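Local coordinates for dihydrodipicolinate reductase N-terminus domain-containing protein (Mycobacterium smegmatis, PDB 6IAQ) that binds NADP and probably works as an amine dehydrogenase, carrying out the asymmetric reductive amination of ketones with the nicotinamide cofactor as hydride source, at residues R9-G14 / G35-S40; A78-N83 / V101-L106; A133-T138 / P322-V327. All blocks are in the same frame, centred on the assembly; numbering follows the deposited sequence.

Contact 1 of 3, residues R9-G14 / G35-S40; sequences RAVVYG and GAIARS. With NAP (NADP nicotinamide-adenine-dinucleotide phosphate), chain F.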
loop_
_atom_site.group_PDB
_atom_site.type_symbol
_atom_site.label_atom_id
_atom_site.label_comp_id
_atom_site.label_asym_id
_atom_site.label_seq_id
_atom_site.Cartn_x
_atom_site.Cartn_y
_atom_site.Cartn_z
ATOM N N ARG A 9 18.913 7.294 -20.479
ATOM C CA ARG A 9 20.104 8.167 -20.302
ATOM C C ARG A 9 19.746 9.189 -19.214
ATOM O O ARG A 9 18.733 9.917 -19.370
ATOM C CB ARG A 9 20.527 8.783 -21.647
ATOM C CG ARG A 9 20.954 7.758 -22.698
ATOM C CD ARG A 9 21.050 8.338 -24.104
ATOM N NE ARG A 9 22.107 9.336 -24.186
ATOM C CZ ARG A 9 21.944 10.657 -24.174
ATOM N NH1 ARG A 9 20.734 11.208 -24.154
ATOM N NH2 ARG A 9 23.014 11.435 -24.281
ATOM N N ALA A 10 20.523 9.223 -18.138
ATOM C CA ALA A 10 20.208 10.051 -16.941
ATOM C C ALA A 10 21.328 11.060 -16.639
ATOM O O ALA A 10 22.508 10.710 -16.854
ATOM C CB ALA A 10 19.979 9.135 -15.761
ATOM N N VAL A 11 20.952 12.234 -16.144
ATOM C CA VAL A 11 21.871 13.222 -15.516
ATOM C C VAL A 11 21.603 13.223 -14.003
ATOM O O VAL A 11 20.426 13.357 -13.603
ATOM C CB VAL A 11 21.709 14.617 -16.143
ATOM C CG1 VAL A 11 22.288 15.733 -15.259
ATOM C CG2 VAL A 11 22.379 14.657 -17.518
ATOM N N VAL A 12 22.643 13.024 -13.192
ATOM C CA VAL A 12 22.490 13.078 -11.706
ATOM C C VAL A 12 22.754 14.534 -11.301
ATOM O O VAL A 12 23.865 15.064 -11.540
ATOM C CB VAL A 12 23.261 11.988 -10.925
ATOM C CG1 VAL A 12 23.855 10.898 -11.813
ATOM C CG2 VAL A 12 24.296 12.516 -9.969
ATOM N N TYR A 13 21.684 15.202 -10.888
ATOM C CA TYR A 13 21.612 16.636 -10.576
ATOM C C TYR A 13 21.783 16.791 -9.057
ATOM O O TYR A 13 20.809 16.527 -8.287
ATOM C CB TYR A 13 20.296 17.174 -11.128
ATOM C CG TYR A 13 20.242 18.646 -11.432
ATOM C CD1 TYR A 13 20.987 19.568 -10.712
ATOM C CD2 TYR A 13 19.405 19.121 -12.419
ATOM C CE1 TYR A 13 20.875 20.923 -10.953
ATOM C CE2 TYR A 13 19.308 20.473 -12.694
ATOM C CZ TYR A 13 20.061 21.376 -11.968
ATOM O OH TYR A 13 19.961 22.711 -12.217
ATOM N N GLY A 14 22.985 17.220 -8.648
ATOM C CA GLY A 14 23.466 17.183 -7.262
ATOM C C GLY A 14 24.150 15.856 -7.022
ATOM O O GLY A 14 23.716 14.836 -7.591
ATOM N N GLY A 35 25.696 12.457 -17.471
ATOM C CA GLY A 35 26.064 13.784 -16.938
ATOM C C GLY A 35 25.846 13.886 -15.441
ATOM O O GLY A 35 25.133 13.027 -14.879
ATOM N N ALA A 36 26.466 14.886 -14.805
ATOM C CA ALA A 36 26.443 15.062 -13.336
ATOM C C ALA A 36 26.730 16.536 -13.015
ATOM O O ALA A 36 27.673 17.116 -13.606
ATOM C CB ALA A 36 27.415 14.112 -12.686
ATOM N N ILE A 37 25.882 17.135 -12.186
ATOM C CA ILE A 37 25.909 18.577 -11.840
ATOM C C ILE A 37 26.170 18.712 -10.334
ATOM O O ILE A 37 25.491 18.017 -9.522
ATOM C CB ILE A 37 24.624 19.271 -12.283
ATOM C CG1 ILE A 37 24.303 18.943 -13.746
ATOM C CG2 ILE A 37 24.680 20.772 -12.013
ATOM C CD1 ILE A 37 22.886 19.245 -14.136
ATOM N N ALA A 38 27.153 19.540 -9.979
ATOM C CA ALA A 38 27.520 19.855 -8.584
ATOM C C ALA A 38 27.724 21.368 -8.469
ATOM O O ALA A 38 27.493 22.109 -9.468
ATOM C CB ALA A 38 28.750 19.076 -8.169
ATOM N N ARG A 39 28.075 21.823 -7.268
ATOM C CA ARG A 39 28.225 23.261 -6.942
ATOM C C ARG A 39 29.640 23.489 -6.379
ATOM O O ARG A 39 30.220 24.509 -6.713
ATOM C CB ARG A 39 27.085 23.680 -6.007
ATOM C CG ARG A 39 27.190 25.091 -5.456
ATOM C CD ARG A 39 25.977 25.500 -4.680
ATOM N NE ARG A 39 26.158 26.877 -4.252
ATOM C CZ ARG A 39 26.855 27.261 -3.186
ATOM N NH1 ARG A 39 27.466 26.370 -2.418
ATOM N NH2 ARG A 39 26.932 28.545 -2.883
ATOM N N SER A 40 30.183 22.574 -5.563
ATOM C CA SER A 40 31.505 22.708 -4.886
ATOM C C SER A 40 32.647 22.632 -5.907
ATOM O O SER A 40 32.739 21.668 -6.672
ATOM C CB SER A 40 31.665 21.688 -3.780
ATOM O OG SER A 40 30.832 22.034 -2.685
HETATM P PA NAP F . 23.422 17.086 0.581
HETATM O O1A NAP F . 24.299 15.959 0.866
HETATM O O2A NAP F . 23.610 18.503 1.198
HETATM O O5B NAP F . 23.390 17.229 -1.046
HETATM C C5B NAP F . 22.886 18.394 -1.715
HETATM C C4B NAP F . 23.629 18.535 -3.037
HETATM O O4B NAP F . 23.131 19.633 -3.797
HETATM C C3B NAP F . 25.159 18.761 -2.906
HETATM O O3B NAP F . 25.746 17.764 -3.777
HETATM C C2B NAP F . 25.444 20.149 -3.473
HETATM O O2B NAP F . 26.650 20.223 -4.266
HETATM C C1B NAP F . 24.301 20.237 -4.437
HETATM N N9A NAP F . 23.873 21.568 -4.861
HETATM C C8A NAP F . 23.430 22.603 -4.119
HETATM N N7A NAP F . 23.063 23.589 -4.947
HETATM C C5A NAP F . 23.199 23.132 -6.215
HETATM C C6A NAP F . 22.967 23.628 -7.595
HETATM N N6A NAP F . 22.495 24.849 -7.811
HETATM N N1A NAP F . 23.256 22.828 -8.619
HETATM C C2A NAP F . 23.728 21.572 -8.473
HETATM N N3A NAP F . 23.969 21.029 -7.258
HETATM C C4A NAP F . 23.742 21.798 -6.155
HETATM O O3 NAP F . 21.854 16.734 0.929
HETATM P PN NAP F . 21.119 15.271 0.668
HETATM O O1N NAP F . 21.026 14.441 1.911
HETATM O O2N NAP F . 21.660 14.620 -0.555
HETATM O O5D NAP F . 19.708 15.975 0.402
HETATM C C5D NAP F . 19.365 16.761 -0.746
HETATM C C4D NAP F . 17.947 17.261 -0.751
HETATM O O4D NAP F . 17.065 16.094 -0.847
HETATM C C3D NAP F . 17.632 18.043 0.492
HETATM O O3D NAP F . 16.858 19.199 0.229
HETATM C C2D NAP F . 16.823 17.041 1.326
HETATM O O2D NAP F . 15.975 17.745 2.243
HETATM C C1D NAP F . 16.116 16.221 0.208
HETATM N N1N NAP F . 15.726 14.878 0.674
HETATM C C2N NAP F . 14.478 14.499 0.474
HETATM C C3N NAP F . 14.056 13.267 0.953
HETATM C C7N NAP F . 12.649 12.769 0.702
HETATM O O7N NAP F . 12.327 11.744 1.301
HETATM N N7N NAP F . 11.823 13.393 -0.157
HETATM C C4N NAP F . 14.966 12.450 1.622
HETATM C C5N NAP F . 16.278 12.870 1.817
HETATM C C6N NAP F . 16.618 14.102 1.315
HETATM P P2B NAP F . 28.099 19.964 -3.646
HETATM O O1X NAP F . 28.205 18.512 -3.279
HETATM O O2X NAP F . 29.052 20.151 -4.826
HETATM O O3X NAP F . 28.083 21.025 -2.541
#
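The ring of Tyr13 carries Ile37 on one face and meets the adenine of NADP at its edge. Ile37 CD1 stands almost on the ring normal, 3.8 Å from the centroid of Tyr13, a CH-pi contact over the middle of the face; adenine N1A lies in the plane of the ring, 3.8 Å from Tyr13 CE1. This is the first beta-alpha-beta unit of a Rossmann fold: strands 9-13 and 32-37 run parallel, joined by helix 17-28, and the cofactor sits across their C-terminal ends. Tyr13 turns CG away from its own N (chi1 -156°), which puts the ring on the same side of the sheet as Val11 and Ile37, under helices 66-73 and 86-98. CD1 of Ile37 thus serves two neighbours, the tyrosine face and CG1 of Val11 at 3.7 Å, while its other branch, CG2, touches adenine C2A. Val12 and Ala36 occupy the opposite face of the sheet. Three backbone bonds tie the strands: Val12 N to Gly35 O, Ile37 N to Val12 O, and a more bent one from Gly14 N to Ile37 O, N-H...O angle 138°, just where strand 9-13 runs out. Gly35 N is buried without a partner in the model.

Beyond strand 32-37 the chain runs past the adenosine end of the cofactor. The aliphatic part of Arg39 lies along the adenine, with CB near C4A and CD 3.5 Å from N7A of the cofactor, while Lys43 adds a further bond to NADP. The 2'-phosphate, the group that sets NADP apart from NAD, is gripped at O2X by two backbone amides, Arg39 N at 3.1 Å and Ser40 N at 2.8 Å, and the hydroxyl Ser40 OG donates to O3X at 2.9 Å.

Contact 2 of 3, residues A78-N83 / V101-L106; sequences AVIAVN and VNAVTL. With NAP (NADP nicotinamide-adenine-dinucleotide phosphate), chain F.
Ile80 lies across Thr105, its CB 3.6 Å from Thr105 OG1, and sends its long branch back along the sheet to the small Ala103. With CG1 anti to the carbonyl carbon (chi1 -52°) and the chain extended, Ile80 CD1 reaches Ala103 CB at 3.9 Å, so the bulky residue of one strand fills the shallow place above the alanine of the other. At Ala78 the roles are exchanged: Val101 CG1 fits against its CB. Helix 86-98 covers this face, with Leu93 on Ile80 and Cys96 on Ala78. On the other face, Val79 and Val104 point the same way, side by side, and CG1 of Val104, lodged between its own N and carbonyl carbon, rests on Val79 CA. Met310 of helix 302-312 packs on both valines.

Four backbone bonds set the parallel register, running from Ala78 N to Asn102 O at the start to Leu106 N to Ile80 O at the end. Where the strands finish, the shapes turn to the cofactor. Leu106 forms a wedge: CD1 leans on Ala81 CB at 3.8 Å, whereas CB lies 3.5 Å from C2N of the nicotinamide. Its carbonyl, Leu106 O, accepts the carboxamide N7N of NADP at 2.9 Å in a nearly straight bond (N-H...O 168°), which helps to fix the rotation of that amide. Val82 CB presses on the adenosine ribose at O4B, 3.4 Å away. A water joins the loop after strand 77-80 to strand 102-105, held by Val82 N, Asn83 O and Thr105 OG1; the last also pairs with Ser107 N. Parallel strands linked by a helix, with the dinucleotide lying across their C-terminal ends, are the hallmark of a Rossmann NADP-binding domain.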
loop_
_atom_site.group_PDB
_atom_site.type_symbol
_atom_site.label_atom_id
_atom_site.label_comp_id
_atom_site.label_asym_id
_atom_site.label_seq_id
_atom_site.Cartn_x
_atom_site.Cartn_y
_atom_site.Cartn_z
ATOM N N ALA A 78 16.485 13.778 -15.564
ATOM C CA ALA A 78 17.324 14.422 -14.529
ATOM C C ALA A 78 16.852 13.912 -13.164
ATOM O O ALA A 78 15.648 13.970 -12.885
ATOM C CB ALA A 78 17.187 15.921 -14.608
ATOM N N VAL A 79 17.783 13.392 -12.378
ATOM C CA VAL A 79 17.540 12.769 -11.047
ATOM C C VAL A 79 18.080 13.756 -9.995
ATOM O O VAL A 79 19.288 13.903 -9.919
ATOM C CB VAL A 79 18.203 11.392 -10.987
ATOM C CG1 VAL A 79 17.913 10.710 -9.675
ATOM C CG2 VAL A 79 17.770 10.516 -12.172
ATOM N N ILE A 80 17.198 14.511 -9.352
ATOM C CA ILE A 80 17.566 15.727 -8.588
ATOM C C ILE A 80 17.531 15.414 -7.086
ATOM O O ILE A 80 16.464 15.042 -6.552
ATOM C CB ILE A 80 16.646 16.897 -8.924
ATOM C CG1 ILE A 80 16.564 17.123 -10.445
ATOM C CG2 ILE A 80 17.121 18.151 -8.195
ATOM C CD1 ILE A 80 15.584 18.202 -10.833
ATOM N N ALA A 81 18.664 15.621 -6.423
ATOM C CA ALA A 81 18.754 15.603 -4.946
ATOM C C ALA A 81 19.564 16.832 -4.519
ATOM O O ALA A 81 20.794 16.655 -4.224
ATOM C CB ALA A 81 19.353 14.315 -4.500
ATOM N N VAL A 82 18.940 18.006 -4.516
ATOM C CA VAL A 82 19.701 19.245 -4.159
ATOM C C VAL A 82 19.015 20.004 -3.029
ATOM O O VAL A 82 19.737 20.270 -2.075
ATOM C CB VAL A 82 20.134 20.138 -5.351
ATOM C CG1 VAL A 82 20.107 19.435 -6.686
ATOM C CG2 VAL A 82 19.496 21.511 -5.376
ATOM N N ASN A 83 17.728 20.335 -3.108
ATOM C CA ASN A 83 17.042 21.171 -2.087
ATOM C C ASN A 83 15.581 20.716 -1.914
ATOM O O ASN A 83 15.172 19.733 -2.590
ATOM C CB ASN A 83 17.165 22.655 -2.422
ATOM C CG ASN A 83 16.722 22.956 -3.838
ATOM O OD1 ASN A 83 15.838 22.269 -4.360
ATOM N ND2 ASN A 83 17.356 23.953 -4.461
ATOM N N VAL A 101 13.472 18.264 -20.440
ATOM C CA VAL A 101 14.080 17.100 -19.731
ATOM C C VAL A 101 13.151 16.702 -18.574
ATOM O O VAL A 101 12.800 17.578 -17.725
ATOM C CB VAL A 101 15.516 17.407 -19.261
ATOM C CG1 VAL A 101 16.038 16.336 -18.331
ATOM C CG2 VAL A 101 16.475 17.585 -20.444
ATOM N N ASN A 102 12.722 15.434 -18.569
ATOM C CA ASN A 102 11.923 14.850 -17.455
ATOM C C ASN A 102 12.752 14.981 -16.174
ATOM O O ASN A 102 13.997 14.813 -16.239
ATOM C CB ASN A 102 11.604 13.380 -17.686
ATOM C CG ASN A 102 10.783 13.135 -18.944
ATOM O OD1 ASN A 102 9.689 13.675 -19.085
ATOM N ND2 ASN A 102 11.303 12.317 -19.848
ATOM N N ALA A 103 12.106 15.253 -15.048
ATOM C CA ALA A 103 12.814 15.399 -13.754
ATOM C C ALA A 103 12.058 14.640 -12.662
ATOM O O ALA A 103 10.850 14.827 -12.520
ATOM C CB ALA A 103 13.001 16.860 -13.398
ATOM N N VAL A 104 12.788 13.793 -11.949
ATOM C CA VAL A 104 12.339 13.213 -10.654
ATOM C C VAL A 104 13.208 13.894 -9.579
ATOM O O VAL A 104 14.417 14.048 -9.813
ATOM C CB VAL A 104 12.435 11.677 -10.731
ATOM C CG1 VAL A 104 13.870 11.175 -10.824
ATOM C CG2 VAL A 104 11.683 11.023 -9.603
ATOM N N THR A 105 12.602 14.383 -8.506
ATOM C CA THR A 105 13.316 15.159 -7.463
ATOM C C THR A 105 12.908 14.709 -6.057
ATOM O O THR A 105 11.724 14.371 -5.858
ATOM C CB THR A 105 13.084 16.660 -7.643
ATOM O OG1 THR A 105 13.879 17.370 -6.688
ATOM C CG2 THR A 105 11.644 17.083 -7.496
ATOM N N LEU A 106 13.844 14.807 -5.115
ATOM C CA LEU A 106 13.593 14.535 -3.677
ATOM C C LEU A 106 12.962 15.741 -3.013
ATOM O O LEU A 106 12.617 15.598 -1.824
ATOM C CB LEU A 106 14.909 14.159 -2.990
ATOM C CG LEU A 106 15.470 12.813 -3.407
ATOM C CD1 LEU A 106 16.671 12.476 -2.567
ATOM C CD2 LEU A 106 14.391 11.722 -3.388
HETATM P PA NAP F . 23.422 17.086 0.581
HETATM O O1A NAP F . 24.299 15.959 0.866
HETATM O O2A NAP F . 23.610 18.503 1.198
HETATM O O5B NAP F . 23.390 17.229 -1.046
HETATM C C5B NAP F . 22.886 18.394 -1.715
HETATM C C4B NAP F . 23.629 18.535 -3.037
HETATM O O4B NAP F . 23.131 19.633 -3.797
HETATM C C3B NAP F . 25.159 18.761 -2.906
HETATM O O3B NAP F . 25.746 17.764 -3.777
HETATM C C2B NAP F . 25.444 20.149 -3.473
HETATM O O2B NAP F . 26.650 20.223 -4.266
HETATM C C1B NAP F . 24.301 20.237 -4.437
HETATM N N9A NAP F . 23.873 21.568 -4.861
HETATM C C8A NAP F . 23.430 22.603 -4.119
HETATM N N7A NAP F . 23.063 23.589 -4.947
HETATM C C5A NAP F . 23.199 23.132 -6.215
HETATM C C6A NAP F . 22.967 23.628 -7.595
HETATM N N6A NAP F . 22.495 24.849 -7.811
HETATM N N1A NAP F . 23.256 22.828 -8.619
HETATM C C2A NAP F . 23.728 21.572 -8.473
HETATM N N3A NAP F . 23.969 21.029 -7.258
HETATM C C4A NAP F . 23.742 21.798 -6.155
HETATM O O3 NAP F . 21.854 16.734 0.929
HETATM P PN NAP F . 21.119 15.271 0.668
HETATM O O1N NAP F . 21.026 14.441 1.911
HETATM O O2N NAP F . 21.660 14.620 -0.555
HETATM O O5D NAP F . 19.708 15.975 0.402
HETATM C C5D NAP F . 19.365 16.761 -0.746
HETATM C C4D NAP F . 17.947 17.261 -0.751
HETATM O O4D NAP F . 17.065 16.094 -0.847
HETATM C C3D NAP F . 17.632 18.043 0.492
HETATM O O3D NAP F . 16.858 19.199 0.229
HETATM C C2D NAP F . 16.823 17.041 1.326
HETATM O O2D NAP F . 15.975 17.745 2.243
HETATM C C1D NAP F . 16.116 16.221 0.208
HETATM N N1N NAP F . 15.726 14.878 0.674
HETATM C C2N NAP F . 14.478 14.499 0.474
HETATM C C3N NAP F . 14.056 13.267 0.953
HETATM C C7N NAP F . 12.649 12.769 0.702
HETATM O O7N NAP F . 12.327 11.744 1.301
HETATM N N7N NAP F . 11.823 13.393 -0.157
HETATM C C4N NAP F . 14.966 12.450 1.622
HETATM C C5N NAP F . 16.278 12.870 1.817
HETATM C C6N NAP F . 16.618 14.102 1.315
HETATM P P2B NAP F . 28.099 19.964 -3.646
HETATM O O1X NAP F . 28.205 18.512 -3.279
HETATM O O2X NAP F . 29.052 20.151 -4.826
HETATM O O3X NAP F . 28.083 21.025 -2.541
HETATM O O HOH W 1 16.050 17.892 -4.582
#

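Contact 3 of 3, residues A133-T138 / P322-V327; sequences ATLTGT and PGIVTV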
loop_
_atom_site.group_PDB
_atom_site.type_symbol
_atom_site.label_atom_id
_atom_site.label_comp_id
_atom_site.label_asym_id
_atom_site.label_seq_id
_atom_site.Cartn_x
_atom_site.Cartn_y
_atom_site.Cartn_z
ATOM N N ALA A 133 7.828 17.450 -21.077
ATOM C CA ALA A 133 8.561 16.906 -19.910
ATOM C C ALA A 133 7.599 16.660 -18.736
ATOM O O ALA A 133 6.652 17.481 -18.512
ATOM C CB ALA A 133 9.678 17.844 -19.499
ATOM N N THR A 134 7.880 15.605 -17.968
ATOM C CA THR A 134 7.209 15.321 -16.663
ATOM C C THR A 134 8.123 15.754 -15.502
ATOM O O THR A 134 9.325 15.409 -15.550
ATOM C CB THR A 134 6.822 13.843 -16.550
ATOM O OG1 THR A 134 5.992 13.500 -17.674
ATOM C CG2 THR A 134 6.133 13.552 -15.225
ATOM N N LEU A 135 7.577 16.476 -14.525
ATOM C CA LEU A 135 8.258 16.795 -13.238
ATOM C C LEU A 135 7.503 16.095 -12.095
ATOM O O LEU A 135 6.259 16.248 -12.002
ATOM C CB LEU A 135 8.277 18.302 -12.984
ATOM C CG LEU A 135 8.728 19.201 -14.136
ATOM C CD1 LEU A 135 8.618 20.651 -13.711
ATOM C CD2 LEU A 135 10.140 18.898 -14.607
ATOM N N THR A 136 8.218 15.346 -11.256
ATOM C CA THR A 136 7.608 14.554 -10.143
ATOM C C THR A 136 8.482 14.653 -8.887
ATOM O O THR A 136 9.662 14.286 -8.968
ATOM C CB THR A 136 7.422 13.091 -10.553
ATOM O OG1 THR A 136 6.499 13.038 -11.651
ATOM C CG2 THR A 136 6.928 12.235 -9.401
ATOM N N GLY A 137 7.914 15.144 -7.797
ATOM C CA GLY A 137 8.485 15.023 -6.444
ATOM C C GLY A 137 8.211 13.659 -5.848
ATOM O O GLY A 137 7.024 13.262 -5.786
ATOM N N THR A 138 9.264 12.965 -5.416
ATOM C CA THR A 138 9.159 11.645 -4.757
ATOM C C THR A 138 10.203 11.587 -3.637
ATOM O O THR A 138 10.637 12.655 -3.169
ATOM C CB THR A 138 9.246 10.535 -5.798
ATOM O OG1 THR A 138 9.175 9.254 -5.172
ATOM C CG2 THR A 138 10.513 10.611 -6.616
ATOM N N PRO A 322 3.024 14.836 -19.744
ATOM C CA PRO A 322 3.826 16.020 -19.445
ATOM C C PRO A 322 3.125 16.868 -18.380
ATOM O O PRO A 322 1.908 16.766 -18.246
ATOM C CB PRO A 322 3.933 16.771 -20.781
ATOM C CG PRO A 322 3.625 15.698 -21.836
ATOM C CD PRO A 322 2.632 14.764 -21.156
ATOM N N GLY A 323 3.906 17.678 -17.667
ATOM C CA GLY A 323 3.431 18.503 -16.548
ATOM C C GLY A 323 4.003 18.027 -15.217
ATOM O O GLY A 323 4.853 17.117 -15.210
ATOM N N ILE A 324 3.608 18.685 -14.135
ATOM C CA ILE A 324 3.812 18.194 -12.749
ATOM C C ILE A 324 2.869 17.004 -12.568
ATOM O O ILE A 324 1.644 17.215 -12.638
ATOM C CB ILE A 324 3.550 19.288 -11.691
ATOM C CG1 ILE A 324 4.588 20.410 -11.772
ATOM C CG2 ILE A 324 3.518 18.686 -10.283
ATOM C CD1 ILE A 324 4.304 21.518 -10.770
ATOM N N VAL A 325 3.421 15.810 -12.386
ATOM C CA VAL A 325 2.605 14.603 -12.063
ATOM C C VAL A 325 2.993 14.142 -10.651
ATOM O O VAL A 325 4.151 13.754 -10.452
ATOM C CB VAL A 325 2.783 13.503 -13.124
ATOM C CG1 VAL A 325 1.912 12.296 -12.771
ATOM C CG2 VAL A 325 2.431 13.993 -14.535
ATOM N N THR A 326 2.068 14.212 -9.711
ATOM C CA THR A 326 2.250 13.809 -8.300
ATOM C C THR A 326 2.076 12.291 -8.153
ATOM O O THR A 326 1.353 11.663 -8.941
ATOM C CB THR A 326 1.304 14.598 -7.396
ATOM O OG1 THR A 326 -0.031 14.395 -7.873
ATOM C CG2 THR A 326 1.633 16.071 -7.391
ATOM N N VAL A 327 2.740 11.725 -7.156
ATOM C CA VAL A 327 2.924 10.252 -7.012
ATOM C C VAL A 327 1.597 9.543 -6.698
ATOM O O VAL A 327 1.494 8.361 -6.997
ATOM C CB VAL A 327 3.993 9.964 -5.949
ATOM C CG1 VAL A 327 5.369 10.368 -6.487
ATOM C CG2 VAL A 327 3.657 10.612 -4.607
HETATM O O HOH W 2 4.571 13.793 -6.242
#
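Thr136 gives its hydroxyl to Val325: OG1 donates to Val325 O at 2.7 Å, in the carbonyl plane and on a lone pair. The methyl of the same threonine, CG2, takes the other direction, anti to the backbone N while OG1 stands beside it (chi1 -63°), and meets Val327 CG1. That methyl of Val327 is shared among neighbours on segment 133-138, lying 3.4 Å from Gly137 O and also against Thr138 CB; the two side chains, of Val327 and Thr138, cross at about a right angle. Further back, Thr134 CG2 and Val325 CG2 touch at 3.8 Å.

Beneath these side chains the backbones are paired. Gly323 N donates to Ala133 O, Leu135 N to Gly323 O and Val325 N to Leu135 O, the last 2.9 Å long. The strands run parallel, and 323-324 is a short edge strand that completes the sheet of the Rossmann domain: the chain comes back to it after 183 residues, most of them in the part of the protein that builds the second, mixed sheet. Past Val325 direct pairing stops and a water takes over, donating to Gly137 O at 2.6 Å and accepting from Val327 N at 2.9 Å.

Outward from there, other residues hold the first shell in position. Gly323 enters the edge strand with a positive phi of 112°, backbone angles that by themselves call for glycine, and Asp125 accepts the N-H of Ile324. Thr134 points its hydroxyl at Pro321 O, just ahead of the edge strand. On the opposite side, Leu135 is seated on Leu124 and Ala128 of helix 118-130. The hydroxyl of Thr138 is bound to Asp142 OD2, close to the start of helix 141-153.

The three contacts lie on one six-stranded parallel sheet and come in series along the chain. Contact 1 joins one edge strand, 32-37, to 9-13, contact 2 joins 77-80 to 102-105, and contact 3 joins 134-137 to the far edge strand 323-324. Contacts 1 and 2 have centres about 9 Å apart and touch where Tyr13 N and Val11 O probably bond with Val79; contacts 2 and 3, centres about 10 Å apart, touch at Ala103 and Thr105. The centres of contacts 1 and 3 are about 19 Å apart, and the two do not touch. NADP lies across the strand ends of contacts 1 and 2, adenine mainly at contact 1 and nicotinamide at contact 2; contact 3, closing the sheet, reaches the pocket through Thr138.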